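Local coordinates for SidF, inhibitor of growth family, member 3 (Legionella pneumophila subsp. pneumophila, PDB 4FYE), which probably removes phosphate from phosphoinositides, which are membrane lipids, as a phosphoinositide phosphatase, at residues I90-K95 with D171-N176; Q552-R557 with L612-T617. The protein carries 1 engineered substitution. All blocks are in the same frame, centred on the assembly; numbering follows the deposited sequence.

Overall arrangement
Contacts 1 and 2 lie on opposite sides of the centre of the single chain. Their centres are about 52 Å apart and their nearest atoms about 33 Å apart, so they do not touch. Contact 1 comes first along the chain and closes before contact 2 opens. It joins helices 71-92 and 167-180. Contact 2 joins the long helix 522-583 to the end of helix 590-614. The two contacts share no helix, and none of their four segments belongs to a sheet. Contact 2 links two consecutive helices, whereas contact 1 spans two intervening ones, 98-119 and 136-163. Both are helix-to-helix ties within this mixed alpha-beta phosphatase.

Contact 1: I90-K95 with D171-N176; sequences IDKDKK and DKEGHN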
ATOM      1  N   ILE A  90       6.458 -21.528 -24.051  1.00 77.85           N
ATOM      2  CA  ILE A  90       6.938 -22.423 -25.128  1.00 87.92           C
ATOM      3  C   ILE A  90       8.405 -22.191 -25.510  1.00 89.39           C
ATOM      4  O   ILE A  90       9.055 -23.101 -26.014  1.00 94.57           O
ATOM      5  CB  ILE A  90       5.992 -22.566 -26.368  1.00 92.71           C
ATOM      6  CG1 ILE A  90       5.943 -21.314 -27.231  1.00 95.55           C
ATOM      7  CG2 ILE A  90       4.564 -22.940 -25.945  1.00 91.82           C
ATOM      8  CD1 ILE A  90       4.512 -21.008 -27.688  1.00 90.54           C
ATOM      9  N   ASP A  91       8.925 -20.990 -25.240  1.00 93.18           N
ATOM     10  CA  ASP A  91      10.351 -20.677 -25.481  1.00 92.13           C
ATOM     11  C   ASP A  91      11.254 -21.338 -24.452  1.00 91.15           C
ATOM     12  O   ASP A  91      12.310 -21.858 -24.795  1.00 98.08           O
ATOM     13  CB  ASP A  91      10.634 -19.165 -25.519  1.00 92.05           C
ATOM     14  CG  ASP A  91      10.424 -18.537 -26.912  1.00 94.07           C
ATOM     15  OD1 ASP A  91       9.825 -19.173 -27.821  1.00 94.71           O
ATOM     16  OD2 ASP A  91      10.848 -17.370 -27.089  1.00 91.62           O
ATOM     17  N   LYS A  92      10.839 -21.354 -23.198  1.00 86.41           N
ATOM     18  CA  LYS A  92      11.697 -21.956 -22.207  1.00 89.78           C
ATOM     19  C   LYS A  92      11.419 -23.446 -21.997  1.00 90.25           C
ATOM     20  O   LYS A  92      12.060 -24.062 -21.151  1.00 98.42           O
ATOM     21  CB  LYS A  92      11.703 -21.149 -20.895  1.00 87.25           C
ATOM     22  CG  LYS A  92      10.618 -21.524 -19.899  1.00 89.62           C
ATOM     23  CD  LYS A  92      10.776 -20.750 -18.603  1.00 88.05           C
ATOM     24  CE  LYS A  92      10.747 -19.254 -18.861  1.00 86.93           C
ATOM     25  NZ  LYS A  92      10.384 -18.565 -17.595  1.00 88.00           N
ATOM     26  N   ASP A  93      10.516 -24.039 -22.786  1.00 91.53           N
ATOM     27  CA  ASP A  93      10.120 -25.449 -22.569  1.00 90.42           C
ATOM     28  C   ASP A  93      11.032 -26.466 -23.271  1.00 93.98           C
ATOM     29  O   ASP A  93      11.843 -26.083 -24.116  1.00 93.80           O
ATOM     30  CB  ASP A  93       8.599 -25.709 -22.759  1.00 90.66           C
ATOM     31  CG  ASP A  93       8.178 -26.019 -24.214  1.00 97.59           C
ATOM     32  OD1 ASP A  93       9.003 -26.453 -25.053  1.00101.01           O
ATOM     33  OD2 ASP A  93       6.970 -25.853 -24.507  1.00 95.42           O
ATOM     34  N   LYS A  94      10.891 -27.744 -22.921  1.00 92.09           N
ATOM     35  CA  LYS A  94      11.743 -28.784 -23.500  1.00 97.12           C
ATOM     36  C   LYS A  94      11.212 -29.448 -24.769  1.00 97.93           C
ATOM     37  O   LYS A  94      11.999 -30.073 -25.498  1.00100.24           O
ATOM     38  CB  LYS A  94      12.168 -29.818 -22.457  1.00 97.74           C
ATOM     39  CG  LYS A  94      13.668 -29.799 -22.240  1.00104.52           C
ATOM     40  CD  LYS A  94      14.121 -28.908 -21.079  1.00101.59           C
ATOM     41  CE  LYS A  94      15.647 -28.971 -21.048  1.00106.03           C
ATOM     42  NZ  LYS A  94      16.211 -28.939 -19.667  1.00110.33           N
ATOM     43  N   LYS A  95       9.915 -29.283 -25.041  1.00 93.09           N
ATOM     44  CA  LYS A  95       9.306 -29.796 -26.266  1.00 98.32           C
ATOM     45  C   LYS A  95       9.676 -28.923 -27.514  1.00 97.30           C
ATOM     46  O   LYS A  95      10.242 -27.846 -27.378  1.00 92.18           O
ATOM     47  CB  LYS A  95       7.776 -30.039 -26.084  1.00102.16           C
ATOM     48  CG  LYS A  95       7.339 -30.639 -24.724  1.00101.04           C
ATOM     49  CD  LYS A  95       5.886 -31.177 -24.660  1.00104.91           C
ATOM     50  CE  LYS A  95       4.754 -30.122 -24.648  1.00105.47           C
ATOM     51  NZ  LYS A  95       4.531 -29.248 -23.431  1.00 96.17           N
ATOM     52  N   ASP A 171      -0.776 -18.546 -16.213  1.00 64.06           N
ATOM     53  CA  ASP A 171      -1.056 -17.553 -15.194  1.00 64.76           C
ATOM     54  C   ASP A 171       0.204 -17.213 -14.412  1.00 62.68           C
ATOM     55  O   ASP A 171       0.684 -16.059 -14.423  1.00 59.19           O
ATOM     56  CB  ASP A 171      -2.144 -18.153 -14.299  1.00 78.53           C
ATOM     57  CG  ASP A 171      -2.497 -17.273 -13.120  1.00 93.36           C
ATOM     58  OD1 ASP A 171      -2.886 -16.086 -13.323  1.00 83.34           O
ATOM     59  OD2 ASP A 171      -2.389 -17.797 -11.983  1.00106.74           O
ATOM     60  N   LYS A 172       0.783 -18.241 -13.787  1.00 68.20           N
ATOM     61  CA  LYS A 172       2.065 -18.119 -13.098  1.00 67.74           C
ATOM     62  C   LYS A 172       3.101 -17.442 -13.966  1.00 65.24           C
ATOM     63  O   LYS A 172       3.793 -16.557 -13.511  1.00 69.20           O
ATOM     64  CB  LYS A 172       2.564 -19.496 -12.695  1.00 83.75           C
ATOM     65  CG  LYS A 172       3.337 -19.551 -11.385  1.00 94.73           C
ATOM     66  CD  LYS A 172       3.176 -20.930 -10.735  1.00104.83           C
ATOM     67  CE  LYS A 172       1.818 -21.073 -10.041  1.00108.79           C
ATOM     68  NZ  LYS A 172       1.280 -22.464 -10.083  1.00108.21           N
ATOM     69  N   GLU A 173       3.235 -17.835 -15.223  1.00 63.93           N
ATOM     70  CA  GLU A 173       4.229 -17.132 -16.057  1.00 63.75           C
ATOM     71  C   GLU A 173       3.875 -15.659 -16.370  1.00 60.91           C
ATOM     72  O   GLU A 173       4.743 -14.823 -16.536  1.00 60.61           O
ATOM     73  CB  GLU A 173       4.464 -17.883 -17.353  1.00 61.20           C
ATOM     74  CG  GLU A 173       5.601 -17.324 -18.180  1.00 65.67           C
ATOM     75  CD  GLU A 173       6.973 -17.541 -17.534  1.00 79.18           C
ATOM     76  OE1 GLU A 173       7.063 -18.085 -16.396  1.00 81.59           O
ATOM     77  OE2 GLU A 173       7.984 -17.170 -18.176  1.00 80.00           O
ATOM     78  N   GLY A 174       2.593 -15.352 -16.503  1.00 59.58           N
ATOM     79  CA  GLY A 174       2.220 -13.990 -16.818  1.00 60.09           C
ATOM     80  C   GLY A 174       2.664 -13.129 -15.638  1.00 65.68           C
ATOM     81  O   GLY A 174       3.265 -12.061 -15.833  1.00 57.48           O
ATOM     82  N   HIS A 175       2.362 -13.612 -14.420  1.00 67.50           N
ATOM     83  CA  HIS A 175       2.788 -12.927 -13.220  0.50 67.41           C
ATOM     84  C   HIS A 175       4.287 -12.770 -13.186  1.00 69.36           C
ATOM     85  O   HIS A 175       4.770 -11.672 -12.875  1.00 70.77           O
ATOM     86  CB  HIS A 175       2.202 -13.582 -11.965  0.50 66.18           C
ATOM     87  CG  HIS A 175       0.716 -13.287 -11.759  0.50 64.47           C
ATOM     88  ND1 HIS A 175       0.263 -12.079 -11.354  0.50 62.15           N
ATOM     89  CD2 HIS A 175      -0.419 -14.092 -11.924  0.50 63.38           C
ATOM     90  CE1 HIS A 175      -1.088 -12.106 -11.258  0.50 60.92           C
ATOM     91  NE2 HIS A 175      -1.505 -13.336 -11.606  0.50 62.46           N
ATOM     92  N   ASN A 176       5.041 -13.807 -13.569  1.00 66.23           N
ATOM     93  CA  ASN A 176       6.494 -13.680 -13.474  1.00 69.11           C
ATOM     94  C   ASN A 176       7.075 -12.661 -14.393  1.00 71.16           C
ATOM     95  O   ASN A 176       8.079 -12.022 -14.064  1.00 82.01           O
ATOM     96  CB  ASN A 176       7.243 -14.993 -13.701  1.00 79.07           C
ATOM     97  CG  ASN A 176       6.969 -16.036 -12.628  1.00 91.03           C
ATOM     98  OD1 ASN A 176       7.367 -17.197 -12.793  1.00 97.10           O
ATOM     99  ND2 ASN A 176       6.265 -15.652 -11.538  1.00 87.76           N
TER
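Lys92 NZ meets one carboxylate oxygen of Glu173 in a salt bridge that makes up the whole contact. Lys92 NZ donates a hydrogen bond to Glu173 OE2 at 2.8 Å. The ammonium group comes to the syn side of that oxygen and sits 24° out of the carboxylate plane. Glu173 OE1 is farther away, at 3.6 Å from Lys92 NZ, so the bridge is one-sided. Behind the nitrogen, Lys92 CE lies 3.5 Å from Glu173 OE2. The two side chains approach from opposite directions. The lysine chain bends at chi3 (57°), while the glutamate leaves its helix with CG anti to the backbone N (chi1 -172°) and bends at the next bond.

The bridge is a helix-to-helix tie. It links the C-terminal end of helix 71-92 to helix 167-180. Lys92 CA and Glu173 CA, the nearest pair, are 10.8 Å apart. The 75 residues between the two segments are mostly helical and include helices 98-119 and 136-163.

Glu173 is buried, whereas Lys92 is exposed. Glu173 OE2 also hydrogen-bonds Ser88 OG, one turn before Lys92, so helix 71-92 grips this oxygen twice. Farther out, Asp91, near the end of the helix, forms a salt bridge to Lys102. Asp93, in the loop beyond, pairs with Arg101; both partners are on helix 98-119.

Contact 2: Q552-R557 with L612-T617; sequences QIDALR and LYYENT
Tyr613 reaches from the last turn of helix 590-614 to Asp554 on helix 522-583. Its CB points toward that helix, and CG stands anti to the backbone N (chi1 172°), which sends the ring across. Tyr613 CD2 lies over one face of Tyr614, 3.7 Å above the plane and offset toward its rim. Tyr613 CE2 comes next, 3.6 Å from Asp554 OD2, which sits at the Tyr613 ring edge and in its plane. At the tip, Tyr613 OH donates a hydrogen bond to Asp554 OD1 at 3.2 Å. The hydroxyl meets that oxygen on its syn side, 24° out of the carboxylate plane. Tyr613 OH is also 3.5 Å from Asp554 OD2. Carboxylate and ring planes are turned 48° apart.

Tyr614 packs beside this pair. Tyr614 CE1 lies 3.8 Å from Asp554 OD2, so the carboxylate borders both rings. Tyr614 OH stands 3.2 Å from Arg557 CB. Arg557 C lies 4.3 Å above the Tyr614 ring plane, on the face opposite Tyr613. The guanidinium leads away to helix 438-458, where Arg557 forms a salt bridge to Asp450 and a hydrogen bond to Asn446. That helix also touches both tyrosines.

Just beyond, Asn616 takes positive phi in a Schellman motif that ends helix 590-614. Helix 522-583 enters the contact within a predicted coiled coil.

Across these segments, one hydrogen bond supplies the polar link, and van der Waals contact the rest. The charge of Asp554 is probably eased by the Tyr613 hydroxyl and the ring-edge hydrogens.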
ATOM      1  N   GLN A 552      -6.846  -2.990  30.082  1.00 82.72           N
ATOM      2  CA  GLN A 552      -7.208  -2.137  31.212  1.00 89.27           C
ATOM      3  C   GLN A 552      -7.056  -0.650  30.862  1.00 87.41           C
ATOM      4  O   GLN A 552      -7.840   0.197  31.316  1.00 86.36           O
ATOM      5  CB  GLN A 552      -6.381  -2.478  32.455  1.00 92.58           C
ATOM      6  CG  GLN A 552      -6.685  -3.832  33.085  1.00 92.43           C
ATOM      7  CD  GLN A 552      -5.636  -4.174  34.134  1.00 96.36           C
ATOM      8  OE1 GLN A 552      -5.565  -3.538  35.198  1.00 92.80           O
ATOM      9  NE2 GLN A 552      -4.789  -5.159  33.819  1.00 96.26           N
ATOM     10  N   ILE A 553      -6.056  -0.331  30.046  1.00 83.31           N
ATOM     11  CA  ILE A 553      -5.892   1.061  29.623  1.00 82.91           C
ATOM     12  C   ILE A 553      -7.070   1.528  28.748  1.00 83.17           C
ATOM     13  O   ILE A 553      -7.624   2.623  28.931  1.00 86.55           O
ATOM     14  CB  ILE A 553      -4.533   1.271  28.946  1.00 82.24           C
ATOM     15  CG1 ILE A 553      -3.448   1.098  30.012  1.00 80.84           C
ATOM     16  CG2 ILE A 553      -4.480   2.620  28.224  1.00 79.76           C
ATOM     17  CD1 ILE A 553      -2.012   1.188  29.542  1.00 77.51           C
ATOM     18  N   ASP A 554      -7.461   0.660  27.829  1.00 79.91           N
ATOM     19  CA  ASP A 554      -8.599   0.873  26.952  1.00 80.68           C
ATOM     20  C   ASP A 554      -9.864   1.305  27.705  1.00 83.68           C
ATOM     21  O   ASP A 554     -10.442   2.360  27.417  1.00 80.30           O
ATOM     22  CB  ASP A 554      -8.871  -0.442  26.219  1.00 81.91           C
ATOM     23  CG  ASP A 554      -9.363  -0.229  24.821  1.00 80.60           C
ATOM     24  OD1 ASP A 554     -10.290  -0.961  24.435  1.00 83.96           O
ATOM     25  OD2 ASP A 554      -8.823   0.662  24.118  1.00 81.06           O
ATOM     26  N   ALA A 555     -10.265   0.480  28.677  1.00 85.29           N
ATOM     27  CA  ALA A 555     -11.398   0.757  29.577  1.00 90.43           C
ATOM     28  C   ALA A 555     -11.438   2.196  30.073  1.00 91.61           C
ATOM     29  O   ALA A 555     -12.472   2.871  29.985  1.00 90.75           O
ATOM     30  CB  ALA A 555     -11.357  -0.187  30.775  1.00 88.71           C
ATOM     31  N   LEU A 556     -10.297   2.645  30.586  1.00 90.37           N
ATOM     32  CA  LEU A 556     -10.175   3.983  31.131  1.00 92.15           C
ATOM     33  C   LEU A 556     -10.151   5.056  30.051  1.00 90.65           C
ATOM     34  O   LEU A 556     -10.704   6.140  30.229  1.00 93.64           O
ATOM     35  CB  LEU A 556      -8.934   4.087  32.006  1.00 90.82           C
ATOM     36  CG  LEU A 556      -9.062   3.352  33.353  1.00 99.21           C
ATOM     37  CD1 LEU A 556      -7.672   3.234  33.948  1.00 95.90           C
ATOM     38  CD2 LEU A 556     -10.037   4.007  34.341  1.00 93.79           C
ATOM     39  N   ARG A 557      -9.540   4.770  28.917  1.00 86.17           N
ATOM     40  CA  ARG A 557      -9.618   5.753  27.844  1.00 84.68           C
ATOM     41  C   ARG A 557     -11.071   5.889  27.405  1.00 83.34           C
ATOM     42  O   ARG A 557     -11.582   6.997  27.182  1.00 84.03           O
ATOM     43  CB  ARG A 557      -8.650   5.426  26.707  1.00 82.04           C
ATOM     44  CG  ARG A 557      -7.321   6.202  26.840  1.00 87.84           C
ATOM     45  CD  ARG A 557      -6.052   5.370  26.620  1.00 86.46           C
ATOM     46  NE  ARG A 557      -4.875   6.238  26.623  1.00 88.10           N
ATOM     47  CZ  ARG A 557      -3.608   5.854  26.482  1.00 85.01           C
ATOM     48  NH1 ARG A 557      -3.277   4.588  26.321  1.00 86.77           N
ATOM     49  NH2 ARG A 557      -2.649   6.762  26.507  1.00 87.25           N
ATOM     50  N   LEU A 612     -14.872   6.795  16.377  1.00 61.96           N
ATOM     51  CA  LEU A 612     -15.277   5.632  15.590  1.00 57.30           C
ATOM     52  C   LEU A 612     -14.934   4.352  16.349  1.00 60.77           C
ATOM     53  O   LEU A 612     -15.600   3.310  16.207  1.00 62.16           O
ATOM     54  CB  LEU A 612     -14.572   5.643  14.244  1.00 54.46           C
ATOM     55  CG  LEU A 612     -15.184   6.205  12.926  1.00 60.12           C
ATOM     56  CD1 LEU A 612     -16.696   6.538  12.917  1.00 55.54           C
ATOM     57  CD2 LEU A 612     -14.380   7.371  12.404  1.00 52.91           C
ATOM     58  N   TYR A 613     -13.883   4.432  17.159  1.00 59.29           N
ATOM     59  CA  TYR A 613     -13.354   3.239  17.796  1.00 59.15           C
ATOM     60  C   TYR A 613     -14.106   3.025  19.112  1.00 62.98           C
ATOM     61  O   TYR A 613     -14.720   1.972  19.317  1.00 64.88           O
ATOM     62  CB  TYR A 613     -11.806   3.305  17.990  1.00 56.87           C
ATOM     63  CG  TYR A 613     -11.274   2.151  18.822  1.00 57.14           C
ATOM     64  CD1 TYR A 613     -11.318   0.829  18.345  1.00 54.02           C
ATOM     65  CD2 TYR A 613     -10.821   2.375  20.133  1.00 61.83           C
ATOM     66  CE1 TYR A 613     -10.896  -0.223  19.134  1.00 56.33           C
ATOM     67  CE2 TYR A 613     -10.389   1.336  20.949  1.00 59.33           C
ATOM     68  CZ  TYR A 613     -10.415   0.043  20.447  1.00 62.16           C
ATOM     69  OH  TYR A 613      -9.969  -0.962  21.289  1.00 63.34           O
ATOM     70  N   TYR A 614     -14.103   4.036  19.971  1.00 61.16           N
ATOM     71  CA  TYR A 614     -14.715   3.884  21.279  1.00 66.25           C
ATOM     72  C   TYR A 614     -16.238   3.705  21.226  1.00 68.26           C
ATOM     73  O   TYR A 614     -16.759   2.869  21.962  1.00 71.53           O
ATOM     74  CB  TYR A 614     -14.269   4.989  22.246  1.00 64.83           C
ATOM     75  CG  TYR A 614     -12.793   4.919  22.595  1.00 62.38           C
ATOM     76  CD1 TYR A 614     -12.279   3.809  23.261  1.00 65.48           C
ATOM     77  CD2 TYR A 614     -11.918   5.970  22.310  1.00 61.33           C
ATOM     78  CE1 TYR A 614     -10.940   3.733  23.603  1.00 64.65           C
ATOM     79  CE2 TYR A 614     -10.563   5.902  22.659  1.00 63.36           C
ATOM     80  CZ  TYR A 614     -10.080   4.775  23.305  1.00 64.16           C
ATOM     81  OH  TYR A 614      -8.743   4.609  23.648  1.00 65.82           O
ATOM     82  N   GLU A 615     -16.925   4.445  20.349  1.00 68.55           N
ATOM     83  CA  GLU A 615     -18.393   4.283  20.064  1.00 67.63           C
ATOM     84  C   GLU A 615     -18.705   3.053  19.194  1.00 64.89           C
ATOM     85  O   GLU A 615     -19.858   2.708  18.959  1.00 60.20           O
ATOM     86  CB  GLU A 615     -18.957   5.532  19.378  1.00 69.22           C
ATOM     87  CG  GLU A 615     -18.838   6.772  20.248  1.00 73.87           C
ATOM     88  CD  GLU A 615     -19.572   7.998  19.712  1.00 81.67           C
ATOM     89  OE1 GLU A 615     -20.310   7.889  18.699  1.00 83.66           O
ATOM     90  OE2 GLU A 615     -19.423   9.090  20.331  1.00 86.82           O
ATOM     91  N   ASN A 616     -17.650   2.392  18.720  1.00 63.33           N
ATOM     92  CA  ASN A 616     -17.808   1.160  17.988  1.00 60.38           C
ATOM     93  C   ASN A 616     -18.728   1.378  16.793  1.00 60.18           C
ATOM     94  O   ASN A 616     -19.575   0.545  16.453  1.00 62.55           O
ATOM     95  CB  ASN A 616     -18.299   0.060  18.946  1.00 62.32           C
ATOM     96  CG  ASN A 616     -18.303  -1.329  18.323  1.00 63.67           C
ATOM     97  OD1 ASN A 616     -19.175  -2.122  18.677  1.00 66.04           O
ATOM     98  ND2 ASN A 616     -17.372  -1.630  17.372  1.00 54.77           N
ATOM     99  N   THR A 617     -18.515   2.497  16.106  1.00 59.32           N
ATOM    100  CA  THR A 617     -19.247   2.785  14.866  1.00 54.95           C
ATOM    101  C   THR A 617     -18.447   2.545  13.553  1.00 53.28           C
ATOM    102  O   THR A 617     -18.998   2.626  12.438  1.00 53.95           O
ATOM    103  CB  THR A 617     -19.812   4.204  14.892  1.00 53.17           C
ATOM    104  OG1 THR A 617     -18.743   5.131  15.140  1.00 52.78           O
ATOM    105  CG2 THR A 617     -20.889   4.320  15.983  1.00 51.63           C
TER